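Local coordinates for protein BIFUNCTIONAL PROTEIN Proline utilization A (PutA) (Corynebacterium freiburgense, PDB 5UX5) that catalyses both steps of proline oxidation to glutamate, through an FAD-dependent proline dehydrogenase and an NAD-dependent aldehyde dehydrogenase joined in one chain, at residues A[500-505]-A[652-657]; A[590-595]-A[599-604]; A[629-634]-A[644-649]. All coordinates share one frame; numbering follows the deposited sequence.

Contact 1: A[500-505]-A[652-657]; sequences EEVDKT and ADAGRR. With NAD (nicotinamide-adenine-dinucleotide), chain F.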
loop_
_atom_site.group_PDB
_atom_site.type_symbol
_atom_site.label_atom_id
_atom_site.label_comp_id
_atom_site.label_asym_id
_atom_site.label_seq_id
_atom_site.Cartn_x
_atom_site.Cartn_y
_atom_site.Cartn_z
ATOM N N GLU A 500 30.985 -7.373 31.952
ATOM C CA GLU A 500 31.982 -6.311 32.014
ATOM C C GLU A 500 32.210 -5.677 30.656
ATOM O O GLU A 500 32.703 -4.549 30.584
ATOM C CB GLU A 500 33.287 -6.824 32.617
ATOM C CG GLU A 500 33.387 -6.558 34.127
ATOM C CD GLU A 500 34.154 -7.639 34.900
ATOM O OE1 GLU A 500 33.884 -7.805 36.115
ATOM O OE2 GLU A 500 35.021 -8.324 34.301
ATOM N N GLU A 501 31.897 -6.378 29.576
ATOM C CA GLU A 501 31.940 -5.721 28.284
ATOM C C GLU A 501 30.732 -4.805 28.086
ATOM O O GLU A 501 30.848 -3.749 27.451
ATOM C CB GLU A 501 32.015 -6.753 27.172
ATOM C CG GLU A 501 32.467 -6.155 25.868
ATOM C CD GLU A 501 32.246 -7.080 24.690
ATOM O OE1 GLU A 501 31.840 -6.551 23.638
ATOM O OE2 GLU A 501 32.464 -8.313 24.808
ATOM N N VAL A 502 29.564 -5.183 28.612
ATOM C CA VAL A 502 28.424 -4.276 28.550
ATOM C C VAL A 502 28.742 -3.011 29.326
ATOM O O VAL A 502 28.481 -1.893 28.869
ATOM C CB VAL A 502 27.147 -4.951 29.080
ATOM C CG1 VAL A 502 26.007 -3.926 29.106
ATOM C CG2 VAL A 502 26.766 -6.105 28.201
ATOM N N ASP A 503 29.320 -3.176 30.514
ATOM C CA ASP A 503 29.682 -2.024 31.321
ATOM C C ASP A 503 30.727 -1.166 30.614
ATOM O O ASP A 503 30.617 0.063 30.592
ATOM C CB ASP A 503 30.137 -2.488 32.701
ATOM C CG ASP A 503 28.954 -2.853 33.607
ATOM O OD1 ASP A 503 27.849 -2.328 33.336
ATOM O OD2 ASP A 503 29.116 -3.628 34.593
ATOM N N LYS A 504 31.750 -1.788 30.029
ATOM C CA LYS A 504 32.783 -1.001 29.363
ATOM C C LYS A 504 32.195 -0.203 28.201
ATOM O O LYS A 504 32.471 0.992 28.046
ATOM C CB LYS A 504 33.917 -1.915 28.889
ATOM N N THR A 505 31.359 -0.849 27.389
ATOM C CA THR A 505 30.779 -0.204 26.216
ATOM C C THR A 505 29.793 0.900 26.584
ATOM O O THR A 505 29.799 1.967 25.962
ATOM C CB THR A 505 30.116 -1.267 25.356
ATOM O OG1 THR A 505 31.134 -2.136 24.831
ATOM C CG2 THR A 505 29.351 -0.634 24.218
ATOM N N ALA A 652 20.834 -13.681 28.469
ATOM C CA ALA A 652 21.194 -14.104 29.821
ATOM C C ALA A 652 21.809 -12.916 30.551
ATOM O O ALA A 652 21.288 -11.803 30.383
ATOM C CB ALA A 652 22.074 -15.335 29.751
ATOM N N ASP A 653 22.911 -13.070 31.298
ATOM C CA ASP A 653 23.387 -11.996 32.181
ATOM C C ASP A 653 23.702 -10.705 31.423
ATOM O O ASP A 653 23.347 -9.613 31.879
ATOM C CB ASP A 653 24.596 -12.480 32.970
ATOM C CG ASP A 653 24.212 -13.433 34.088
ATOM O OD1 ASP A 653 22.995 -13.549 34.315
ATOM O OD2 ASP A 653 25.102 -14.082 34.706
ATOM N N ALA A 654 24.395 -10.802 30.284
ATOM C CA ALA A 654 24.804 -9.592 29.568
ATOM C C ALA A 654 23.607 -8.825 29.002
ATOM O O ALA A 654 23.567 -7.590 29.068
ATOM C CB ALA A 654 25.768 -9.955 28.444
ATOM N N GLY A 655 22.608 -9.528 28.468
ATOM C CA GLY A 655 21.419 -8.827 28.006
ATOM C C GLY A 655 20.675 -8.157 29.144
ATOM O O GLY A 655 20.282 -6.994 29.047
ATOM N N ARG A 656 20.486 -8.880 30.248
ATOM C CA ARG A 656 19.806 -8.310 31.400
ATOM C C ARG A 656 20.589 -7.130 31.956
ATOM O O ARG A 656 20.016 -6.098 32.327
ATOM C CB ARG A 656 19.624 -9.388 32.473
ATOM C CG ARG A 656 19.206 -8.826 33.801
ATOM C CD ARG A 656 18.612 -9.874 34.715
ATOM N NE ARG A 656 18.024 -9.244 35.899
ATOM C CZ ARG A 656 17.479 -9.923 36.900
ATOM N NH1 ARG A 656 17.452 -11.249 36.871
ATOM N NH2 ARG A 656 16.943 -9.276 37.918
ATOM N N ARG A 657 21.909 -7.253 31.983
ATOM C CA ARG A 657 22.746 -6.151 32.421
ATOM C C ARG A 657 22.578 -4.950 31.496
ATOM O O ARG A 657 22.571 -3.803 31.952
ATOM C CB ARG A 657 24.198 -6.623 32.493
ATOM C CG ARG A 657 25.197 -5.616 32.942
ATOM C CD ARG A 657 24.824 -5.052 34.299
ATOM N NE ARG A 657 25.756 -3.995 34.682
ATOM C CZ ARG A 657 25.518 -3.067 35.601
ATOM N NH1 ARG A 657 24.363 -3.038 36.251
ATOM N NH2 ARG A 657 26.447 -2.162 35.859
HETATM P PA NAD F . 10.779 -10.543 22.328
HETATM O O1A NAD F . 9.617 -9.653 22.893
HETATM O O2A NAD F . 11.020 -11.767 23.271
HETATM O O5B NAD F . 12.117 -9.719 22.288
HETATM C C5B NAD F . 12.343 -8.648 21.405
HETATM C C4B NAD F . 13.731 -8.055 21.644
HETATM O O4B NAD F . 14.095 -7.982 23.026
HETATM C C3B NAD F . 14.791 -8.819 20.912
HETATM O O3B NAD F . 15.842 -8.002 20.535
HETATM C C2B NAD F . 15.144 -9.767 21.987
HETATM O O2B NAD F . 16.288 -10.512 21.751
HETATM C C1B NAD F . 15.198 -8.859 23.172
HETATM N N9A NAD F . 15.157 -9.586 24.436
HETATM C C8A NAD F . 14.133 -10.388 24.904
HETATM N N7A NAD F . 14.464 -10.892 26.111
HETATM C C5A NAD F . 15.735 -10.433 26.486
HETATM C C6A NAD F . 16.560 -10.603 27.594
HETATM N N6A NAD F . 16.189 -11.434 28.713
HETATM N N1A NAD F . 17.752 -9.983 27.631
HETATM C C2A NAD F . 18.179 -9.194 26.612
HETATM N N3A NAD F . 17.397 -8.997 25.514
HETATM C C4A NAD F . 16.189 -9.594 25.425
HETATM O O3 NAD F . 10.350 -10.923 20.834
HETATM P PN NAD F . 10.569 -12.301 20.031
HETATM O O1N NAD F . 11.133 -13.438 20.859
HETATM O O2N NAD F . 11.639 -12.058 19.007
HETATM O O5D NAD F . 9.132 -12.662 19.403
HETATM C C5D NAD F . 8.053 -12.857 20.306
HETATM C C4D NAD F . 6.658 -12.452 19.823
HETATM O O4D NAD F . 6.482 -11.085 19.534
HETATM C C3D NAD F . 6.129 -13.112 18.598
HETATM O O3D NAD F . 5.924 -14.472 18.713
HETATM C C2D NAD F . 4.836 -12.401 18.538
HETATM O O2D NAD F . 3.871 -13.146 19.193
HETATM C C1D NAD F . 5.120 -11.055 19.166
#

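Contact 2: A[590-595]-A[599-604]; sequences VASPWN and AIPLGG. With NAD (nicotinamide-adenine-dinucleotide), chain F.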
loop_
_atom_site.group_PDB
_atom_site.type_symbol
_atom_site.label_atom_id
_atom_site.label_comp_id
_atom_site.label_asym_id
_atom_site.label_seq_id
_atom_site.Cartn_x
_atom_site.Cartn_y
_atom_site.Cartn_z
ATOM N N VAL A 590 17.864 0.373 22.091
ATOM C CA VAL A 590 16.835 -0.041 21.136
ATOM C C VAL A 590 16.892 -1.555 20.993
ATOM O O VAL A 590 17.827 -2.104 20.390
ATOM C CB VAL A 590 16.995 0.633 19.766
ATOM C CG1 VAL A 590 15.925 0.128 18.833
ATOM C CG2 VAL A 590 16.891 2.125 19.885
ATOM N N ALA A 591 15.884 -2.226 21.531
ATOM C CA ALA A 591 15.736 -3.672 21.435
ATOM C C ALA A 591 14.666 -3.954 20.383
ATOM O O ALA A 591 13.491 -3.653 20.586
ATOM C CB ALA A 591 15.391 -4.273 22.797
ATOM N N SER A 592 15.081 -4.487 19.248
ATOM C CA SER A 592 14.271 -4.566 18.042
ATOM C C SER A 592 13.843 -6.006 17.745
ATOM O O SER A 592 14.434 -6.965 18.263
ATOM C CB SER A 592 15.068 -3.996 16.862
ATOM O OG SER A 592 16.255 -4.741 16.652
ATOM N N PRO A 593 12.781 -6.195 16.951
ATOM C CA PRO A 593 12.313 -7.559 16.655
ATOM C C PRO A 593 12.877 -8.072 15.343
ATOM O O PRO A 593 13.765 -7.424 14.770
ATOM C CB PRO A 593 10.799 -7.386 16.574
ATOM C CG PRO A 593 10.656 -5.975 15.985
ATOM C CD PRO A 593 11.855 -5.172 16.435
ATOM N N TRP A 594 12.343 -9.205 14.845
ATOM C CA TRP A 594 12.827 -9.816 13.609
ATOM C C TRP A 594 11.913 -9.582 12.409
ATOM O O TRP A 594 12.405 -9.599 11.284
ATOM C CB TRP A 594 13.025 -11.331 13.782
ATOM C CG TRP A 594 11.869 -11.990 14.411
ATOM C CD1 TRP A 594 11.771 -12.366 15.698
ATOM C CD2 TRP A 594 10.624 -12.339 13.791
ATOM N NE1 TRP A 594 10.545 -12.934 15.938
ATOM C CE2 TRP A 594 9.817 -12.924 14.783
ATOM C CE3 TRP A 594 10.117 -12.225 12.492
ATOM C CZ2 TRP A 594 8.524 -13.365 14.537
ATOM C CZ3 TRP A 594 8.822 -12.663 12.244
ATOM C CH2 TRP A 594 8.042 -13.234 13.268
ATOM N N ASN A 595 10.638 -9.241 12.612
ATOM C CA ASN A 595 9.704 -9.181 11.496
ATOM C C ASN A 595 9.923 -7.945 10.631
ATOM O O ASN A 595 9.579 -7.947 9.447
ATOM C CB ASN A 595 8.266 -9.231 12.011
ATOM C CG ASN A 595 7.903 -8.022 12.845
ATOM O OD1 ASN A 595 8.779 -7.309 13.329
ATOM N ND2 ASN A 595 6.603 -7.762 12.992
ATOM N N ALA A 599 13.839 -1.344 9.432
ATOM C CA ALA A 599 13.189 -0.079 9.772
ATOM C C ALA A 599 12.996 0.089 11.281
ATOM O O ALA A 599 13.227 1.175 11.831
ATOM C CB ALA A 599 11.849 0.022 9.058
ATOM N N ILE A 600 12.561 -0.956 11.975
ATOM C CA ILE A 600 12.303 -0.759 13.392
ATOM C C ILE A 600 13.600 -0.563 14.170
ATOM O O ILE A 600 13.698 0.426 14.903
ATOM C CB ILE A 600 11.441 -1.886 13.964
ATOM C CG1 ILE A 600 10.003 -1.677 13.449
ATOM C CG2 ILE A 600 11.560 -1.905 15.498
ATOM C CD1 ILE A 600 9.013 -2.738 13.843
ATOM N N PRO A 601 14.640 -1.386 14.009
ATOM C CA PRO A 601 15.897 -1.045 14.708
ATOM C C PRO A 601 16.396 0.334 14.326
ATOM O O PRO A 601 16.715 1.140 15.205
ATOM C CB PRO A 601 16.867 -2.172 14.294
ATOM C CG PRO A 601 16.207 -2.897 13.193
ATOM C CD PRO A 601 14.752 -2.641 13.227
ATOM N N LEU A 602 16.434 0.652 13.034
ATOM C CA LEU A 602 16.959 1.956 12.649
ATOM C C LEU A 602 16.050 3.090 13.114
ATOM O O LEU A 602 16.535 4.188 13.409
ATOM C CB LEU A 602 17.178 2.033 11.137
ATOM C CG LEU A 602 18.412 1.304 10.610
ATOM C CD1 LEU A 602 18.563 1.518 9.097
ATOM C CD2 LEU A 602 19.648 1.768 11.343
ATOM N N GLY A 603 14.743 2.861 13.186
ATOM C CA GLY A 603 13.858 3.950 13.547
ATOM C C GLY A 603 14.111 4.419 14.954
ATOM O O GLY A 603 14.153 5.616 15.218
ATOM N N GLY A 604 14.326 3.479 15.867
ATOM C CA GLY A 604 14.658 3.841 17.236
ATOM C C GLY A 604 16.020 4.486 17.379
ATOM O O GLY A 604 16.197 5.391 18.194
HETATM P PA NAD F . 10.779 -10.543 22.328
HETATM O O1A NAD F . 9.617 -9.653 22.893
HETATM O O2A NAD F . 11.020 -11.767 23.271
HETATM O O5B NAD F . 12.117 -9.719 22.288
HETATM C C5B NAD F . 12.343 -8.648 21.405
HETATM C C4B NAD F . 13.731 -8.055 21.644
HETATM O O4B NAD F . 14.095 -7.982 23.026
HETATM C C3B NAD F . 14.791 -8.819 20.912
HETATM O O3B NAD F . 15.842 -8.002 20.535
HETATM C C2B NAD F . 15.144 -9.767 21.987
HETATM O O2B NAD F . 16.288 -10.512 21.751
HETATM C C1B NAD F . 15.198 -8.859 23.172
HETATM N N9A NAD F . 15.157 -9.586 24.436
HETATM C C8A NAD F . 14.133 -10.388 24.904
HETATM N N7A NAD F . 14.464 -10.892 26.111
HETATM C C5A NAD F . 15.735 -10.433 26.486
HETATM C C6A NAD F . 16.560 -10.603 27.594
HETATM N N6A NAD F . 16.189 -11.434 28.713
HETATM N N1A NAD F . 17.752 -9.983 27.631
HETATM C C2A NAD F . 18.179 -9.194 26.612
HETATM N N3A NAD F . 17.397 -8.997 25.514
HETATM C C4A NAD F . 16.189 -9.594 25.425
HETATM O O3 NAD F . 10.350 -10.923 20.834
HETATM P PN NAD F . 10.569 -12.301 20.031
HETATM O O1N NAD F . 11.133 -13.438 20.859
HETATM O O2N NAD F . 11.639 -12.058 19.007
HETATM O O5D NAD F . 9.132 -12.662 19.403
HETATM C C5D NAD F . 8.053 -12.857 20.306
HETATM C C4D NAD F . 6.658 -12.452 19.823
HETATM O O4D NAD F . 6.482 -11.085 19.534
HETATM C C3D NAD F . 6.129 -13.112 18.598
HETATM O O3D NAD F . 5.924 -14.472 18.713
HETATM C C2D NAD F . 4.836 -12.401 18.538
HETATM O O2D NAD F . 3.871 -13.146 19.193
HETATM C C1D NAD F . 5.120 -11.055 19.166
#

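Contact 3: A[629-634]-A[644-649]; sequences VALTAL and VQLMHT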
loop_
_atom_site.group_PDB
_atom_site.type_symbol
_atom_site.label_atom_id
_atom_site.label_comp_id
_atom_site.label_asym_id
_atom_site.label_seq_id
_atom_site.Cartn_x
_atom_site.Cartn_y
_atom_site.Cartn_z
ATOM N N VAL A 629 24.297 -5.271 8.205
ATOM C CA VAL A 629 24.274 -4.637 6.887
ATOM C C VAL A 629 23.780 -3.203 7.010
ATOM O O VAL A 629 24.349 -2.287 6.407
ATOM C CB VAL A 629 23.443 -5.469 5.887
ATOM C CG1 VAL A 629 23.318 -4.763 4.536
ATOM C CG2 VAL A 629 24.048 -6.837 5.708
ATOM N N ALA A 630 22.716 -2.987 7.796
ATOM C CA ALA A 630 22.227 -1.625 8.036
ATOM C C ALA A 630 23.290 -0.757 8.702
ATOM O O ALA A 630 23.457 0.416 8.345
ATOM C CB ALA A 630 20.970 -1.651 8.903
ATOM N N LEU A 631 24.057 -1.326 9.635
ATOM C CA LEU A 631 25.033 -0.511 10.350
ATOM C C LEU A 631 26.062 0.101 9.406
ATOM O O LEU A 631 26.562 1.203 9.676
ATOM C CB LEU A 631 25.745 -1.330 11.429
ATOM C CG LEU A 631 26.451 -0.410 12.437
ATOM C CD1 LEU A 631 25.382 0.335 13.207
ATOM C CD2 LEU A 631 27.406 -1.150 13.367
ATOM N N THR A 632 26.379 -0.576 8.288
ATOM C CA THR A 632 27.413 -0.045 7.400
ATOM C C THR A 632 26.983 1.284 6.780
ATOM O O THR A 632 27.841 2.117 6.474
ATOM C CB THR A 632 27.804 -1.061 6.298
ATOM O OG1 THR A 632 26.717 -1.292 5.391
ATOM C CG2 THR A 632 28.198 -2.374 6.882
ATOM N N ALA A 633 25.668 1.518 6.624
ATOM C CA ALA A 633 25.202 2.807 6.120
ATOM C C ALA A 633 25.423 3.917 7.146
ATOM O O ALA A 633 25.910 4.999 6.804
ATOM C CB ALA A 633 23.729 2.724 5.746
ATOM N N LEU A 634 25.068 3.664 8.416
ATOM C CA LEU A 634 25.292 4.656 9.462
ATOM C C LEU A 634 26.761 5.026 9.520
ATOM O O LEU A 634 27.117 6.200 9.709
ATOM C CB LEU A 634 24.829 4.124 10.823
ATOM C CG LEU A 634 23.376 3.668 10.934
ATOM C CD1 LEU A 634 22.855 3.559 12.364
ATOM C CD2 LEU A 634 22.556 4.652 10.169
ATOM N N VAL A 644 26.600 5.589 17.946
ATOM C CA VAL A 644 25.734 4.427 17.917
ATOM C C VAL A 644 26.592 3.191 18.071
ATOM O O VAL A 644 27.656 3.091 17.455
ATOM C CB VAL A 644 24.937 4.372 16.608
ATOM C CG1 VAL A 644 24.341 2.995 16.427
ATOM C CG2 VAL A 644 23.871 5.457 16.635
ATOM N N GLN A 645 26.142 2.257 18.901
ATOM C CA GLN A 645 26.895 1.047 19.189
ATOM C C GLN A 645 25.967 -0.158 19.046
ATOM O O GLN A 645 24.855 -0.152 19.580
ATOM C CB GLN A 645 27.512 1.151 20.579
ATOM C CG GLN A 645 28.649 0.205 20.837
ATOM C CD GLN A 645 29.908 0.564 20.089
ATOM O OE1 GLN A 645 30.099 0.133 18.946
ATOM N NE2 GLN A 645 30.788 1.323 20.729
ATOM N N LEU A 646 26.392 -1.143 18.254
ATOM C CA LEU A 646 25.615 -2.349 17.973
ATOM C C LEU A 646 26.103 -3.445 18.905
ATOM O O LEU A 646 27.285 -3.794 18.873
ATOM C CB LEU A 646 25.796 -2.773 16.517
ATOM C CG LEU A 646 25.113 -4.004 15.897
ATOM C CD1 LEU A 646 23.622 -3.960 15.979
ATOM C CD2 LEU A 646 25.521 -4.094 14.449
ATOM N N MET A 647 25.214 -3.963 19.753
ATOM C CA MET A 647 25.601 -4.907 20.798
ATOM C C MET A 647 24.752 -6.171 20.684
ATOM O O MET A 647 23.581 -6.177 21.085
ATOM C CB MET A 647 25.465 -4.295 22.200
ATOM C CG MET A 647 26.346 -3.088 22.513
ATOM S SD MET A 647 26.353 -2.600 24.294
ATOM C CE MET A 647 27.037 -4.059 25.104
ATOM N N HIS A 648 25.356 -7.256 20.193
ATOM C CA HIS A 648 24.679 -8.555 20.145
ATOM C C HIS A 648 24.815 -9.255 21.500
ATOM O O HIS A 648 25.515 -10.255 21.658
ATOM C CB HIS A 648 25.240 -9.432 19.029
ATOM C CG HIS A 648 25.182 -8.815 17.667
ATOM N ND1 HIS A 648 23.997 -8.480 17.048
ATOM C CD2 HIS A 648 26.168 -8.515 16.783
ATOM C CE1 HIS A 648 24.257 -7.987 15.847
ATOM N NE2 HIS A 648 25.567 -7.996 15.662
ATOM N N THR A 649 24.135 -8.702 22.499
ATOM C CA THR A 649 24.104 -9.364 23.793
ATOM C C THR A 649 23.215 -10.595 23.715
ATOM O O THR A 649 22.276 -10.673 22.909
ATOM C CB THR A 649 23.574 -8.439 24.906
ATOM O OG1 THR A 649 22.154 -8.267 24.770
ATOM C CG2 THR A 649 24.243 -7.076 24.871
#

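Contact 1: A[500-505]-A[652-657]
Asp503 OD1 is gripped by two nitrogens of Arg657: NH2 at 2.9 Å and NE at 3.0 Å, a side-on salt bridge in which both donors converge on one oxygen. The second oxygen has a smaller share, since OD2 receives only weak hydrogen bonds from the same two nitrogens. The reason lies in how the groups are turned. The carboxylate and guanidinium planes stand 88° apart, so the acid meets the NE–NH2 edge of the arginine crosswise and cannot pair both oxygens in one plane. Neither strong bond is straight, as expected when neighbouring N-H groups share an acceptor. Arg657 reaches this position with CG anti to its backbone N (chi1 -179°) and a bend at chi2 that swings the guanidinium across to the other helix.

Helix 499-511 and helix 653-659 belong to the aldehyde dehydrogenase part of the chain, and the latter is part of the NAD pocket. Their short segments cross at -31° with axes 9.3 Å apart, and the small side chain of Ala654 suits such an approach. Beside the salt bridge, Val502 turns its beta-branch to the partner helix. Its CG2 lies 3.6 Å from Ala654 O and 4.0 Å from Ala654 CB, while CG1 lies loosely beside the aliphatic CG of Arg657. Arginine thus serves twice, with its methylenes beside valine and its charge beyond them at the partly exposed margin. Next to Ala654, Gly655 brings CA to 3.5 Å from C2A of the NAD adenine; having no side chain, glycine lets the helix backbone come directly up to the base. Asp650 OD1 accepts a hydrogen bond from Gly655 N, at the first turn of this helix.

Contact 2: A[590-595]-A[599-604]
The contact belongs to a beta-alpha-beta unit of the NAD-binding Rossmann-type domain, where strand 580-591 ends and its chain turns back through helix 599-611. Val590, on the last part of the strand, points both methyls at the helix: CG2 lies 3.6 Å from Gly604 C, and CG1 approaches Pro601 O. Gly604, without a side chain, lets the helix backbone lie against the valine methyls.

Beyond the strand, Ser592 CB sits 3.6 Å from Pro601 CB, and its OG is close to the same carbon. Proline is well placed in this first turn, where its missing N-H costs the helix little. Pro593 and Ile600 cross at about a right angle, with ring atom CD 3.4 Å from Ile600 CG2; the isoleucine presents this methyl by holding it anti to its own backbone N.

The side facing away from the helix serves the cofactor. Ser592 O accepts a 2.9 Å hydrogen bond from the ribose hydroxyl O3B of NAD, and the Trp594 ring sets its edge toward phosphate oxygen O2N, 3.3 Å from CD1. Dinucleotide binding along the carboxyl-terminal edge of a parallel sheet is typical of Rossmann-type folds.

Contact 3: A[629-634]-A[644-649]
Leu631 reaches from its helix to the strand one carbon at a time. Its CB already lies 4.1 Å from Leu646 CD2. From there CG, set anti to the backbone N (chi1 -163°), carries the two methyls toward the strand, where they part company. CD2 meets Leu646, 3.7 Å from its CD2 and 3.9 Å from its CB, whereas CD1 leans to Val644 CG1 at 4.3 Å. The forked end of a leucine suits this place, since one residue can reach two side chains on the same face of a strand. The two leucines slide past each other in opposite directions.

Helix 624-636 is the crossover of a beta-alpha-beta unit, following strand 614-618 and leading to strand 644-646, which pairs parallel with strand 614-618. The helix and strand segments therefore run nearly antiparallel, 160° apart, with axes 10.4 Å from each other.

Toward the start of the strand, Leu634 CD1 makes a looser contact with Val644 CG1, 4.4 Å away. Valine, beta-branched and at home in an extended chain, also touches Val605 and Leu609 of helix 599-611, so its buried side chain lies where two helices cover the sheet. Between Val644 and Leu646, Gln645 directs its CB away from helix segment 629-634, and its side chain packs against Thr505 and Leu509 of helix 499-511.

All three contacts lie in the aldehyde dehydrogenase part of the chain, and contacts 2 and 3 reach the same sheet. Contacts 1 and 2, with centres about 20 Å apart, do not touch but both meet NAD: the first beside the adenine, the second at the ribose and pyrophosphate. Contact 3 touches both, with the side chain of Leu646 about 10 Å from the cofactor. Leu602 CD2 of contact 2 packs 3.8 Å from Leu634 CD1 of contact 3. Toward contact 1, Met647 SD lies 3.6 Å from Thr505 CG2, and Thr649 OG1 is 3.4 Å from CA of Gly655, itself against the adenine.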